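Local coordinates for protein exopolyphosphatase (Aquifex aeolicus, PDB 1T6C) that probably hydrolyses phosphoanhydride bonds, as in polyphosphate or guanosine pentaphosphate, and is a calcium-binding member of the Ppx/GppA family with an actin-like fold, at residues G34-I39 with S296-R301; L128-S133 with V210-T215; Y152-G157 with E162-P167. All coordinates share one frame; numbering follows the deposited sequence. Where two conformers were deposited one is given.

How the contacts relate
Contact 2 is the core contact: three buried aliphatic side chains join the end of helix 119-133 to a central strand of the six-stranded sheet. Contact 3 is the hairpin at the edge of that same sheet, partly buried, and it alone is built from backbone hydrogen bonds across the segments, with side-chain packing added on both faces. Contact 1, also partly buried, covers less area than contact 3, a single tryptophan bridging to an edge strand of the five-stranded sheet. It touches contact 2 twice through hydrogen bonds, Tyr-132 OH with Leu-36 N and Ser-296 N with Gly-211 O. Contacts 1 and 3 do not touch; contact 2 lies between them, with Ala-131 packing on Gly-157.

Contact 1: residues G34-I39 with S296-R301; sequences GKLSII and SDWGLR
Trp-298 and Ile-38 are brought together by matching first torsions: in each the reaching branch stands opposite the carbonyl carbon and beside the backbone N, at chi1 -79° for the indole and -48° for CG1 of the isoleucine conformer described here. The two side chains approach from opposite directions, and Ile-38 CD1 comes to 3.9 Å from Trp-298 CZ2, with CG1 close behind. Leu-36, two residues away on the same side of the strand, sends CD1 slantwise to within 4.1 Å of Trp-298 CZ3. The benzo end of the indole thus spans the pair of strand residues, while at the other end Asp-297 OD1 lies in the ring plane, 3.8 Å from Trp-298 CD1. Behind the ring, Ser-296 OG donates to Trp-298 O at 2.8 Å, in the carbonyl plane on a lone pair, a bond within the loop up to Gly-299, the N-cap of helix 300-313. That helix also covers Leu-36 through Val-306 and Val-309. Across the segments the chemistry is wholly apolar, so this meeting of one sheet's edge strand with the loop leaving the other rests on packing; the nearby bond of Leu-36 N runs to helix 119-133 instead.

Contact 2: residues L128-S133 with V210-T215; sequences LAVAYS and VGLGGT
Val-130 meets both Val-210 and Leu-212, with CG1 directed at Val-210 and CG2 mainly at Leu-212. With CG1 opposite its backbone N (chi1 168°), the fork opens toward the strand. CG1 faces Val-210 tip to tip and lies 3.9 Å from Val-210 CG2 and equally 3.9 Å from Val-210 CG1, seated between the two methyls of its partner. CG2 also comes near Val-210 CG1, but its closer neighbour is Leu-212 CD1 at 3.7 Å, with Leu-212 CD2 at 4.1 Å. The leucine gets there because its CG is turned beside the backbone N, at chi1 -72°, and its side chain comes in at a slant to the valine. Replacing Val-130 by alanine takes away both branches, which is likely to open a gap facing Val-210 and Leu-212 in the buried layer.

One turn on, Ser-133 folds its hydroxyl back onto the helix: OG donates to Ala-129 O at 2.8 Å, and Ser-133 N reaches the same oxygen from the other face of the carbonyl plane, at 2.9 Å. The same hydroxyl is also hydrogen-bonded to His-235, tying the end of the helix to a loop.

This is helix-on-sheet packing in the six-stranded sheet of an actin-like domain. Ser-296 of strand 292-296 and Val-142 of strand 139-146 also touch Val-130. Strand 208-212 runs between those two strands, parallel to both, and helix 119-133 packs over them, with Leu-128 and Tyr-132 turned instead to Val-306 on helix 300-313.

Contact 3: residues Y152-G157 with E162-P167; sequences YVFGKG and EVISLP
Tyr-152 and Ile-164 form an antiparallel hydrogen-bonded pair, as do Phe-154 and Glu-162, with the non-hydrogen-bonded pair Val-153 and Val-163 between them. Tyr-152 N gives its hydrogen to Ile-164 O at 2.8 Å, nearly straight at 174°, and Ile-164 N answers to Tyr-152 O at 2.9 Å. Phe-154 N reaches Glu-162 O at 2.8 Å, while the return bond, Glu-162 N to Phe-154 O, is longer at 3.3 Å. Between the pairs, Val-163 CA lies 3.4 Å from Tyr-152 O, a CA-H...O contact.

Side chains pack on both faces. Val-153 and Val-163 lie side by side, their CG2 methyls 3.9 Å apart. On the other face the Tyr-152 and Leu-166 side chains meet at a slant, Tyr-152 CE1 3.7 Å from Leu-166 CD1. Phe-154, its CG beside the backbone N at chi1 -61°, has Glu-162 O at its ring edge, in plane, and Ile-164 CD1 lies 4.3 Å from Phe-154 CE2.

Further out, Tyr-152 OH is held by Thr-284, and Ser-165 OG bonds Glu-151 OE2, making the serine a second-shell neighbour of a calcium ligand. The hairpin closes one edge of the six-stranded sheet: strand 159-166 is outermost, and strand 149-156 is in turn hydrogen-bonded to the antiparallel strand 139-146, Val-153 with Val-142. Helix 119-133 covers the valine face, and helix 274-288 packs against the aromatic one through Phe-288.

Contact 1: residues G34-I39 with S296-R301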
ATOM      1  N   GLY A  34     -17.591  -0.863 -18.171  1.00 30.53           N
ATOM      2  CA  GLY A  34     -17.374  -1.214 -16.774  1.00 30.47           C
ATOM      3  C   GLY A  34     -16.021  -1.836 -16.439  1.00 30.00           C
ATOM      4  O   GLY A  34     -15.736  -2.090 -15.265  1.00 31.28           O
ATOM      5  N   LYS A  35     -15.194  -2.098 -17.440  1.00 28.69           N
ATOM      6  CA  LYS A  35     -13.884  -2.691 -17.231  1.00 27.28           C
ATOM      7  C   LYS A  35     -12.789  -1.608 -17.184  1.00 24.76           C
ATOM      8  O   LYS A  35     -12.604  -0.853 -18.131  1.00 22.21           O
ATOM      9  CB  LYS A  35     -13.587  -3.690 -18.347  1.00 28.48           C
ATOM     10  CG  LYS A  35     -12.677  -4.861 -17.971  1.00 32.80           C
ATOM     11  CD  LYS A  35     -13.289  -5.844 -16.916  1.00 37.22           C
ATOM     12  CE  LYS A  35     -14.816  -6.098 -17.056  1.00 39.55           C
ATOM     13  NZ  LYS A  35     -15.647  -5.154 -16.218  1.00 41.92           N
ATOM     14  N   LEU A  36     -12.067  -1.562 -16.066  1.00 22.15           N
ATOM     15  CA  LEU A  36     -10.899  -0.698 -15.891  1.00 20.88           C
ATOM     16  C   LEU A  36      -9.630  -1.411 -16.338  1.00 20.39           C
ATOM     17  O   LEU A  36      -9.332  -2.514 -15.852  1.00 21.67           O
ATOM     18  CB  LEU A  36     -10.727  -0.369 -14.412  1.00 20.75           C
ATOM     19  CG  LEU A  36     -11.171   0.940 -13.802  1.00 21.36           C
ATOM     20  CD1 LEU A  36     -10.773   0.893 -12.327  1.00 21.28           C
ATOM     21  CD2 LEU A  36     -10.578   2.138 -14.470  1.00 20.95           C
ATOM     22  N   SER A  37      -8.873  -0.800 -17.247  1.00 18.42           N
ATOM     23  CA  SER A  37      -7.568  -1.311 -17.633  1.00 18.11           C
ATOM     24  C   SER A  37      -6.562  -0.190 -17.487  1.00 17.33           C
ATOM     25  O   SER A  37      -6.839   0.935 -17.922  1.00 16.92           O
ATOM     26  CB  SER A  37      -7.596  -1.750 -19.097  0.50 18.16           C
ATOM     27  OG  SER A  37      -8.628  -2.692 -19.350  0.50 19.60           O
ATOM     28  N   ILE A  38      -5.405  -0.499 -16.909  1.00 15.76           N
ATOM     29  CA  ILE A  38      -4.354   0.486 -16.722  1.00 16.20           C
ATOM     30  C   ILE A  38      -3.594   0.623 -18.024  1.00 15.77           C
ATOM     31  O   ILE A  38      -3.125  -0.369 -18.572  1.00 16.92           O
ATOM     32  CB  ILE A  38      -3.368   0.006 -15.601  0.65 15.49           C
ATOM     33  CG1 ILE A  38      -4.120  -0.471 -14.345  0.65 16.62           C
ATOM     34  CG2 ILE A  38      -2.373   1.094 -15.281  0.65 15.65           C
ATOM     35  CD1 ILE A  38      -5.194   0.459 -13.858  0.65 15.92           C
ATOM     36  N   ILE A  39      -3.448   1.850 -18.501  1.00 14.09           N
ATOM     37  CA  ILE A  39      -2.778   2.132 -19.768  1.00 14.46           C
ATOM     38  C   ILE A  39      -1.492   2.943 -19.658  1.00 15.00           C
ATOM     39  O   ILE A  39      -0.713   3.008 -20.601  1.00 14.12           O
ATOM     40  CB  ILE A  39      -3.767   2.794 -20.748  1.00 14.57           C
ATOM     41  CG1 ILE A  39      -4.258   4.147 -20.218  1.00 13.68           C
ATOM     42  CG2 ILE A  39      -4.954   1.844 -20.992  1.00 17.39           C
ATOM     43  CD1 ILE A  39      -4.992   4.952 -21.229  1.00 14.59           C
ATOM     44  N   SER A 296      -4.214  -9.281  -3.186  1.00 10.26           N
ATOM     45  CA  SER A 296      -4.532  -8.281  -4.198  1.00 10.54           C
ATOM     46  C   SER A 296      -3.285  -7.539  -4.641  1.00 11.48           C
ATOM     47  O   SER A 296      -2.503  -7.086  -3.814  1.00 12.66           O
ATOM     48  CB  SER A 296      -5.525  -7.257  -3.639  1.00 10.77           C
ATOM     49  OG  SER A 296      -5.781  -6.277  -4.629  1.00 11.75           O
ATOM     50  N   ASP A 297      -3.130  -7.416  -5.948  1.00 11.40           N
ATOM     51  CA  ASP A 297      -2.129  -6.536  -6.548  1.00 11.49           C
ATOM     52  C   ASP A 297      -2.555  -5.071  -6.565  1.00 12.36           C
ATOM     53  O   ASP A 297      -1.707  -4.207  -6.712  1.00 12.99           O
ATOM     54  CB  ASP A 297      -1.782  -6.990  -7.967  1.00 12.15           C
ATOM     55  CG  ASP A 297      -0.673  -6.178  -8.569  1.00 13.80           C
ATOM     56  OD1 ASP A 297      -0.959  -5.335  -9.469  1.00 16.78           O
ATOM     57  OD2 ASP A 297       0.495  -6.290  -8.164  1.00 17.32           O
ATOM     58  N   TRP A 298      -3.845  -4.795  -6.424  1.00 12.01           N
ATOM     59  CA  TRP A 298      -4.367  -3.441  -6.418  1.00 11.51           C
ATOM     60  C   TRP A 298      -4.630  -2.904  -4.999  1.00 12.14           C
ATOM     61  O   TRP A 298      -5.025  -3.646  -4.102  1.00 13.53           O
ATOM     62  CB  TRP A 298      -5.680  -3.428  -7.187  1.00 11.98           C
ATOM     63  CG  TRP A 298      -5.505  -3.411  -8.690  1.00 12.50           C
ATOM     64  CD1 TRP A 298      -4.387  -3.760  -9.404  1.00 14.40           C
ATOM     65  CD2 TRP A 298      -6.472  -2.977  -9.644  1.00 13.32           C
ATOM     66  NE1 TRP A 298      -4.607  -3.556 -10.750  1.00 16.01           N
ATOM     67  CE2 TRP A 298      -5.884  -3.093 -10.923  1.00 15.29           C
ATOM     68  CE3 TRP A 298      -7.778  -2.469  -9.548  1.00 13.90           C
ATOM     69  CZ2 TRP A 298      -6.555  -2.728 -12.093  1.00 17.13           C
ATOM     70  CZ3 TRP A 298      -8.450  -2.100 -10.732  1.00 14.66           C
ATOM     71  CH2 TRP A 298      -7.838  -2.247 -11.969  1.00 15.76           C
ATOM     72  N   GLY A 299      -4.429  -1.602  -4.817  1.00 11.17           N
ATOM     73  CA  GLY A 299      -4.635  -0.948  -3.548  1.00 11.19           C
ATOM     74  C   GLY A 299      -5.016   0.501  -3.778  1.00 11.01           C
ATOM     75  O   GLY A 299      -5.784   0.816  -4.701  1.00 10.29           O
ATOM     76  N   LEU A 300      -4.488   1.388  -2.945  1.00 11.05           N
ATOM     77  CA  LEU A 300      -4.817   2.821  -2.988  1.00 11.04           C
ATOM     78  C   LEU A 300      -4.849   3.429  -4.385  1.00 11.79           C
ATOM     79  O   LEU A 300      -5.855   4.018  -4.769  1.00 11.39           O
ATOM     80  CB  LEU A 300      -3.822   3.623  -2.128  1.00 11.17           C
ATOM     81  CG  LEU A 300      -3.844   5.161  -2.233  1.00 12.26           C
ATOM     82  CD1 LEU A 300      -5.220   5.727  -1.835  1.00 12.76           C
ATOM     83  CD2 LEU A 300      -2.760   5.754  -1.430  1.00 14.90           C
ATOM     84  N   ARG A 301      -3.737   3.332  -5.127  1.00 11.87           N
ATOM     85  CA  ARG A 301      -3.629   4.021  -6.396  1.00 12.24           C
ATOM     86  C   ARG A 301      -4.715   3.617  -7.382  1.00 11.65           C
ATOM     87  O   ARG A 301      -5.258   4.419  -8.101  1.00 11.37           O
ATOM     88  CB  ARG A 301      -2.279   3.751  -7.016  1.00 14.19           C
ATOM     89  CG  ARG A 301      -1.185   4.432  -6.298  1.00 16.96           C
ATOM     90  CD  ARG A 301       0.164   4.143  -6.946  0.66 19.51           C
ATOM     91  NE  ARG A 301       1.158   3.946  -5.929  0.66 23.55           N
ATOM     92  CZ  ARG A 301       1.579   2.777  -5.481  0.66 25.89           C
ATOM     93  NH1 ARG A 301       1.123   1.639  -5.968  0.66 26.91           N
ATOM     94  NH2 ARG A 301       2.496   2.753  -4.533  0.66 30.00           N
TER

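Contact 2: residues L128-S133 with V210-T215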
ATOM      1  N   LEU A 128     -12.013  -0.174  -2.003  1.00 10.07           N
ATOM      2  CA  LEU A 128     -12.672  -0.072  -3.316  1.00 10.51           C
ATOM      3  C   LEU A 128     -11.919  -0.808  -4.405  1.00 11.09           C
ATOM      4  O   LEU A 128     -12.494  -1.415  -5.265  1.00 10.90           O
ATOM      5  CB  LEU A 128     -12.853   1.386  -3.750  1.00 11.17           C
ATOM      6  CG  LEU A 128     -13.800   2.228  -2.907  1.00 14.18           C
ATOM      7  CD1 LEU A 128     -13.874   3.642  -3.491  1.00 15.64           C
ATOM      8  CD2 LEU A 128     -15.173   1.620  -2.888  1.00 17.65           C
ATOM      9  N   ALA A 129     -10.591  -0.734  -4.398  1.00  9.33           N
ATOM     10  CA  ALA A 129      -9.818  -1.468  -5.367  1.00  9.49           C
ATOM     11  C   ALA A 129     -10.064  -2.961  -5.324  1.00  9.94           C
ATOM     12  O   ALA A 129     -10.097  -3.596  -6.350  1.00 11.12           O
ATOM     13  CB  ALA A 129      -8.342  -1.164  -5.185  1.00  9.48           C
ATOM     14  N   VAL A 130     -10.206  -3.483  -4.109  1.00  9.79           N
ATOM     15  CA  VAL A 130     -10.407  -4.891  -3.862  1.00  9.81           C
ATOM     16  C   VAL A 130     -11.836  -5.266  -4.251  1.00 10.12           C
ATOM     17  O   VAL A 130     -12.075  -6.318  -4.844  1.00 11.07           O
ATOM     18  CB  VAL A 130     -10.134  -5.214  -2.392  1.00  9.80           C
ATOM     19  CG1 VAL A 130     -10.607  -6.584  -2.050  1.00 11.22           C
ATOM     20  CG2 VAL A 130      -8.660  -5.082  -2.102  1.00 10.17           C
ATOM     21  N   ALA A 131     -12.772  -4.411  -3.893  1.00 10.86           N
ATOM     22  CA  ALA A 131     -14.160  -4.647  -4.240  1.00 11.26           C
ATOM     23  C   ALA A 131     -14.334  -4.832  -5.733  1.00 12.82           C
ATOM     24  O   ALA A 131     -15.029  -5.743  -6.174  1.00 13.13           O
ATOM     25  CB  ALA A 131     -15.071  -3.550  -3.694  1.00 11.85           C
ATOM     26  N   TYR A 132     -13.676  -4.000  -6.520  1.00 12.30           N
ATOM     27  CA  TYR A 132     -13.724  -4.096  -7.959  1.00 12.69           C
ATOM     28  C   TYR A 132     -12.918  -5.277  -8.498  1.00 12.71           C
ATOM     29  O   TYR A 132     -13.406  -6.071  -9.303  1.00 13.52           O
ATOM     30  CB  TYR A 132     -13.220  -2.794  -8.591  1.00 12.60           C
ATOM     31  CG  TYR A 132     -13.095  -2.942 -10.066  1.00 13.77           C
ATOM     32  CD1 TYR A 132     -14.220  -2.883 -10.870  1.00 16.52           C
ATOM     33  CD2 TYR A 132     -11.869  -3.212 -10.674  1.00 14.96           C
ATOM     34  CE1 TYR A 132     -14.121  -3.057 -12.220  1.00 19.37           C
ATOM     35  CE2 TYR A 132     -11.770  -3.407 -12.049  1.00 17.13           C
ATOM     36  CZ  TYR A 132     -12.919  -3.342 -12.800  1.00 18.83           C
ATOM     37  OH  TYR A 132     -12.898  -3.525 -14.149  1.00 23.39           O
ATOM     38  N   SER A 133     -11.666  -5.396  -8.068  1.00 12.09           N
ATOM     39  CA  SER A 133     -10.730  -6.322  -8.702  1.00 11.63           C
ATOM     40  C   SER A 133     -10.765  -7.752  -8.229  1.00 11.66           C
ATOM     41  O   SER A 133     -10.201  -8.631  -8.915  1.00 12.36           O
ATOM     42  CB  SER A 133      -9.300  -5.800  -8.569  1.00 11.28           C
ATOM     43  OG  SER A 133      -8.837  -5.896  -7.251  1.00 11.52           O
ATOM     44  N   VAL A 210      -8.454 -10.176   2.714  1.00 11.46           N
ATOM     45  CA  VAL A 210      -7.682  -9.865   1.531  1.00 11.41           C
ATOM     46  C   VAL A 210      -6.461  -9.100   1.975  1.00 11.07           C
ATOM     47  O   VAL A 210      -6.590  -8.115   2.704  1.00 11.33           O
ATOM     48  CB  VAL A 210      -8.462  -8.973   0.560  1.00 11.14           C
ATOM     49  CG1 VAL A 210      -7.642  -8.631  -0.647  1.00 11.24           C
ATOM     50  CG2 VAL A 210      -9.743  -9.665   0.116  1.00 11.70           C
ATOM     51  N   GLY A 211      -5.294  -9.578   1.562  1.00  9.77           N
ATOM     52  CA  GLY A 211      -4.040  -8.935   1.915  1.00  9.71           C
ATOM     53  C   GLY A 211      -3.456  -8.119   0.766  1.00 10.54           C
ATOM     54  O   GLY A 211      -3.428  -8.547  -0.374  1.00 10.02           O
ATOM     55  N   LEU A 212      -2.974  -6.935   1.105  1.00 10.21           N
ATOM     56  CA  LEU A 212      -2.349  -5.962   0.152  1.00 11.14           C
ATOM     57  C   LEU A 212      -0.989  -5.497   0.599  1.00 11.05           C
ATOM     58  O   LEU A 212      -0.704  -5.449   1.797  1.00 10.93           O
ATOM     59  CB  LEU A 212      -3.205  -4.680   0.023  1.00 12.23           C
ATOM     60  CG  LEU A 212      -4.538  -4.701  -0.720  1.00 15.17           C
ATOM     61  CD1 LEU A 212      -5.480  -5.817  -0.266  1.00 16.82           C
ATOM     62  CD2 LEU A 212      -5.222  -3.392  -0.573  1.00 16.42           C
ATOM     63  N   GLY A 213      -0.206  -5.033  -0.386  1.00 11.03           N
ATOM     64  CA  GLY A 213       1.080  -4.391  -0.160  1.00 11.14           C
ATOM     65  C   GLY A 213       2.237  -5.214  -0.661  1.00 11.46           C
ATOM     66  O   GLY A 213       2.086  -6.365  -1.092  1.00 10.90           O
ATOM     67  N   GLY A 214       3.426  -4.627  -0.514  1.00 10.94           N
ATOM     68  CA  GLY A 214       4.656  -5.187  -1.030  1.00 10.94           C
ATOM     69  C   GLY A 214       5.100  -6.473  -0.389  1.00 10.97           C
ATOM     70  O   GLY A 214       5.690  -7.349  -1.040  1.00 12.19           O
ATOM     71  N   THR A 215       4.825  -6.615   0.901  1.00 10.76           N
ATOM     72  CA  THR A 215       5.160  -7.852   1.572  1.00 10.01           C
ATOM     73  C   THR A 215       4.355  -9.029   1.016  1.00  9.38           C
ATOM     74  O   THR A 215       4.924 -10.045   0.628  1.00  9.84           O
ATOM     75  CB  THR A 215       4.935  -7.736   3.091  1.00 10.44           C
ATOM     76  OG1 THR A 215       5.769  -6.681   3.632  1.00 13.25           O
ATOM     77  CG2 THR A 215       5.366  -9.041   3.740  1.00 12.47           C
TER

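Contact 3: residues Y152-G157 with E162-P167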
ATOM      1  N   TYR A 152      -6.892  -1.992   8.571  1.00 10.44           N
ATOM      2  CA  TYR A 152      -7.881  -3.067   8.592  1.00  9.09           C
ATOM      3  C   TYR A 152      -9.234  -2.466   8.198  1.00  9.77           C
ATOM      4  O   TYR A 152      -9.795  -1.663   8.946  1.00  9.53           O
ATOM      5  CB  TYR A 152      -7.954  -3.699  10.005  1.00  9.12           C
ATOM      6  CG  TYR A 152      -6.701  -4.466  10.319  1.00  8.87           C
ATOM      7  CD1 TYR A 152      -5.526  -3.781  10.678  1.00  9.55           C
ATOM      8  CD2 TYR A 152      -6.642  -5.838  10.178  1.00  9.02           C
ATOM      9  CE1 TYR A 152      -4.337  -4.470  10.890  1.00 10.79           C
ATOM     10  CE2 TYR A 152      -5.463  -6.532  10.366  1.00 11.19           C
ATOM     11  CZ  TYR A 152      -4.326  -5.859  10.733  1.00 11.26           C
ATOM     12  OH  TYR A 152      -3.136  -6.528  10.893  1.00 13.92           O
ATOM     13  N   VAL A 153      -9.725  -2.826   7.024  1.00 10.26           N
ATOM     14  CA  VAL A 153     -10.910  -2.194   6.448  1.00 10.71           C
ATOM     15  C   VAL A 153     -11.976  -3.241   6.304  1.00 10.94           C
ATOM     16  O   VAL A 153     -11.832  -4.178   5.527  1.00 11.65           O
ATOM     17  CB  VAL A 153     -10.641  -1.553   5.082  1.00 10.39           C
ATOM     18  CG1 VAL A 153     -11.776  -0.606   4.725  1.00 12.99           C
ATOM     19  CG2 VAL A 153      -9.328  -0.791   5.116  1.00 11.34           C
ATOM     20  N   PHE A 154     -13.064  -3.037   7.042  1.00 11.89           N
ATOM     21  CA  PHE A 154     -14.160  -3.983   7.096  1.00 12.54           C
ATOM     22  C   PHE A 154     -15.342  -3.487   6.285  1.00 13.62           C
ATOM     23  O   PHE A 154     -15.722  -2.318   6.337  1.00 14.13           O
ATOM     24  CB  PHE A 154     -14.604  -4.155   8.539  1.00 12.55           C
ATOM     25  CG  PHE A 154     -13.542  -4.681   9.442  1.00 13.32           C
ATOM     26  CD1 PHE A 154     -13.382  -6.054   9.633  1.00 16.23           C
ATOM     27  CD2 PHE A 154     -12.724  -3.808  10.098  1.00 13.61           C
ATOM     28  CE1 PHE A 154     -12.406  -6.530  10.496  1.00 16.83           C
ATOM     29  CE2 PHE A 154     -11.727  -4.286  10.975  1.00 16.18           C
ATOM     30  CZ  PHE A 154     -11.572  -5.626  11.152  1.00 16.24           C
ATOM     31  N   GLY A 155     -15.916  -4.392   5.535  1.00 14.07           N
ATOM     32  CA  GLY A 155     -17.142  -4.086   4.814  1.00 15.82           C
ATOM     33  C   GLY A 155     -17.801  -5.281   4.180  1.00 15.74           C
ATOM     34  O   GLY A 155     -17.457  -6.418   4.436  1.00 15.49           O
ATOM     35  N   LYS A 156     -18.750  -4.991   3.302  1.00 15.51           N
ATOM     36  CA  LYS A 156     -19.384  -5.991   2.473  1.00 16.32           C
ATOM     37  C   LYS A 156     -19.661  -5.394   1.104  1.00 14.39           C
ATOM     38  O   LYS A 156     -20.177  -4.280   1.013  1.00 14.21           O
ATOM     39  CB  LYS A 156     -20.706  -6.440   3.094  0.50 16.86           C
ATOM     40  CG  LYS A 156     -21.492  -7.411   2.221  0.50 18.80           C
ATOM     41  CD  LYS A 156     -22.202  -8.441   3.079  0.50 21.44           C
ATOM     42  CE  LYS A 156     -23.361  -9.095   2.357  0.50 22.83           C
ATOM     43  NZ  LYS A 156     -23.042 -10.508   2.055  0.50 23.36           N
ATOM     44  N   GLY A 157     -19.291  -6.103   0.049  1.00 14.58           N
ATOM     45  CA  GLY A 157     -19.394  -5.566  -1.292  1.00 14.04           C
ATOM     46  C   GLY A 157     -18.601  -4.254  -1.344  1.00 15.24           C
ATOM     47  O   GLY A 157     -17.482  -4.182  -0.809  1.00 16.28           O
ATOM     48  N   GLU A 162     -16.157   0.051   8.545  1.00 18.73           N
ATOM     49  CA  GLU A 162     -15.239   0.496   9.564  1.00 18.56           C
ATOM     50  C   GLU A 162     -13.827   0.357   9.052  1.00 17.70           C
ATOM     51  O   GLU A 162     -13.528  -0.601   8.372  1.00 15.60           O
ATOM     52  CB  GLU A 162     -15.385  -0.358  10.818  1.00 20.15           C
ATOM     53  CG  GLU A 162     -14.501   0.135  11.946  1.00 25.28           C
ATOM     54  CD  GLU A 162     -14.771  -0.574  13.248  1.00 32.26           C
ATOM     55  OE1 GLU A 162     -15.446  -1.625  13.206  1.00 35.68           O
ATOM     56  OE2 GLU A 162     -14.308  -0.066  14.295  1.00 36.55           O
ATOM     57  N   VAL A 163     -12.982   1.335   9.367  1.00 16.53           N
ATOM     58  CA  VAL A 163     -11.539   1.210   9.101  1.00 16.65           C
ATOM     59  C   VAL A 163     -10.771   1.539  10.377  1.00 16.34           C
ATOM     60  O   VAL A 163     -11.054   2.538  11.075  1.00 16.06           O
ATOM     61  CB  VAL A 163     -11.043   2.088   7.906  1.00 17.55           C
ATOM     62  CG1 VAL A 163     -11.594   3.494   7.963  1.00 20.57           C
ATOM     63  CG2 VAL A 163      -9.497   2.090   7.804  1.00 17.79           C
ATOM     64  N   ILE A 164      -9.778   0.703  10.670  1.00 14.52           N
ATOM     65  CA  ILE A 164      -8.893   0.887  11.788  1.00 15.30           C
ATOM     66  C   ILE A 164      -7.481   0.889  11.216  1.00 15.15           C
ATOM     67  O   ILE A 164      -7.066  -0.072  10.590  1.00 15.32           O
ATOM     68  CB  ILE A 164      -9.035  -0.211  12.874  1.00 15.94           C
ATOM     69  CG1 ILE A 164     -10.474  -0.255  13.411  1.00 18.88           C
ATOM     70  CG2 ILE A 164      -8.035   0.068  14.016  1.00 18.71           C
ATOM     71  CD1 ILE A 164     -10.821  -1.547  14.159  1.00 22.05           C
ATOM     72  N   SER A 165      -6.765   1.976  11.413  1.00 13.50           N
ATOM     73  CA  SER A 165      -5.354   2.070  11.026  1.00 14.27           C
ATOM     74  C   SER A 165      -4.441   1.842  12.216  1.00 13.41           C
ATOM     75  O   SER A 165      -4.503   2.593  13.187  1.00 15.60           O
ATOM     76  CB  SER A 165      -5.060   3.439  10.424  1.00 14.93           C
ATOM     77  OG  SER A 165      -3.679   3.563  10.068  1.00 14.96           O
ATOM     78  N   LEU A 166      -3.573   0.833  12.138  1.00 12.58           N
ATOM     79  CA  LEU A 166      -2.599   0.544  13.192  1.00 13.18           C
ATOM     80  C   LEU A 166      -1.237   1.054  12.722  1.00 13.05           C
ATOM     81  O   LEU A 166      -0.763   0.693  11.642  1.00 12.27           O
ATOM     82  CB  LEU A 166      -2.523  -0.949  13.501  1.00 14.47           C
ATOM     83  CG  LEU A 166      -3.814  -1.658  13.891  1.00 15.75           C
ATOM     84  CD1 LEU A 166      -3.504  -3.096  14.247  1.00 17.05           C
ATOM     85  CD2 LEU A 166      -4.550  -0.943  14.996  1.00 18.07           C
ATOM     86  N   PRO A 167      -0.607   1.898  13.520  1.00 13.41           N
ATOM     87  CA  PRO A 167       0.678   2.502  13.165  1.00 13.92           C
ATOM     88  C   PRO A 167       1.886   1.555  13.398  1.00 14.69           C
ATOM     89  O   PRO A 167       2.878   1.898  14.035  1.00 15.77           O
ATOM     90  CB  PRO A 167       0.682   3.751  14.032  1.00 14.90           C
ATOM     91  CG  PRO A 167      -0.015   3.291  15.276  1.00 15.01           C
ATOM     92  CD  PRO A 167      -1.123   2.400  14.810  1.00 14.60           C
TER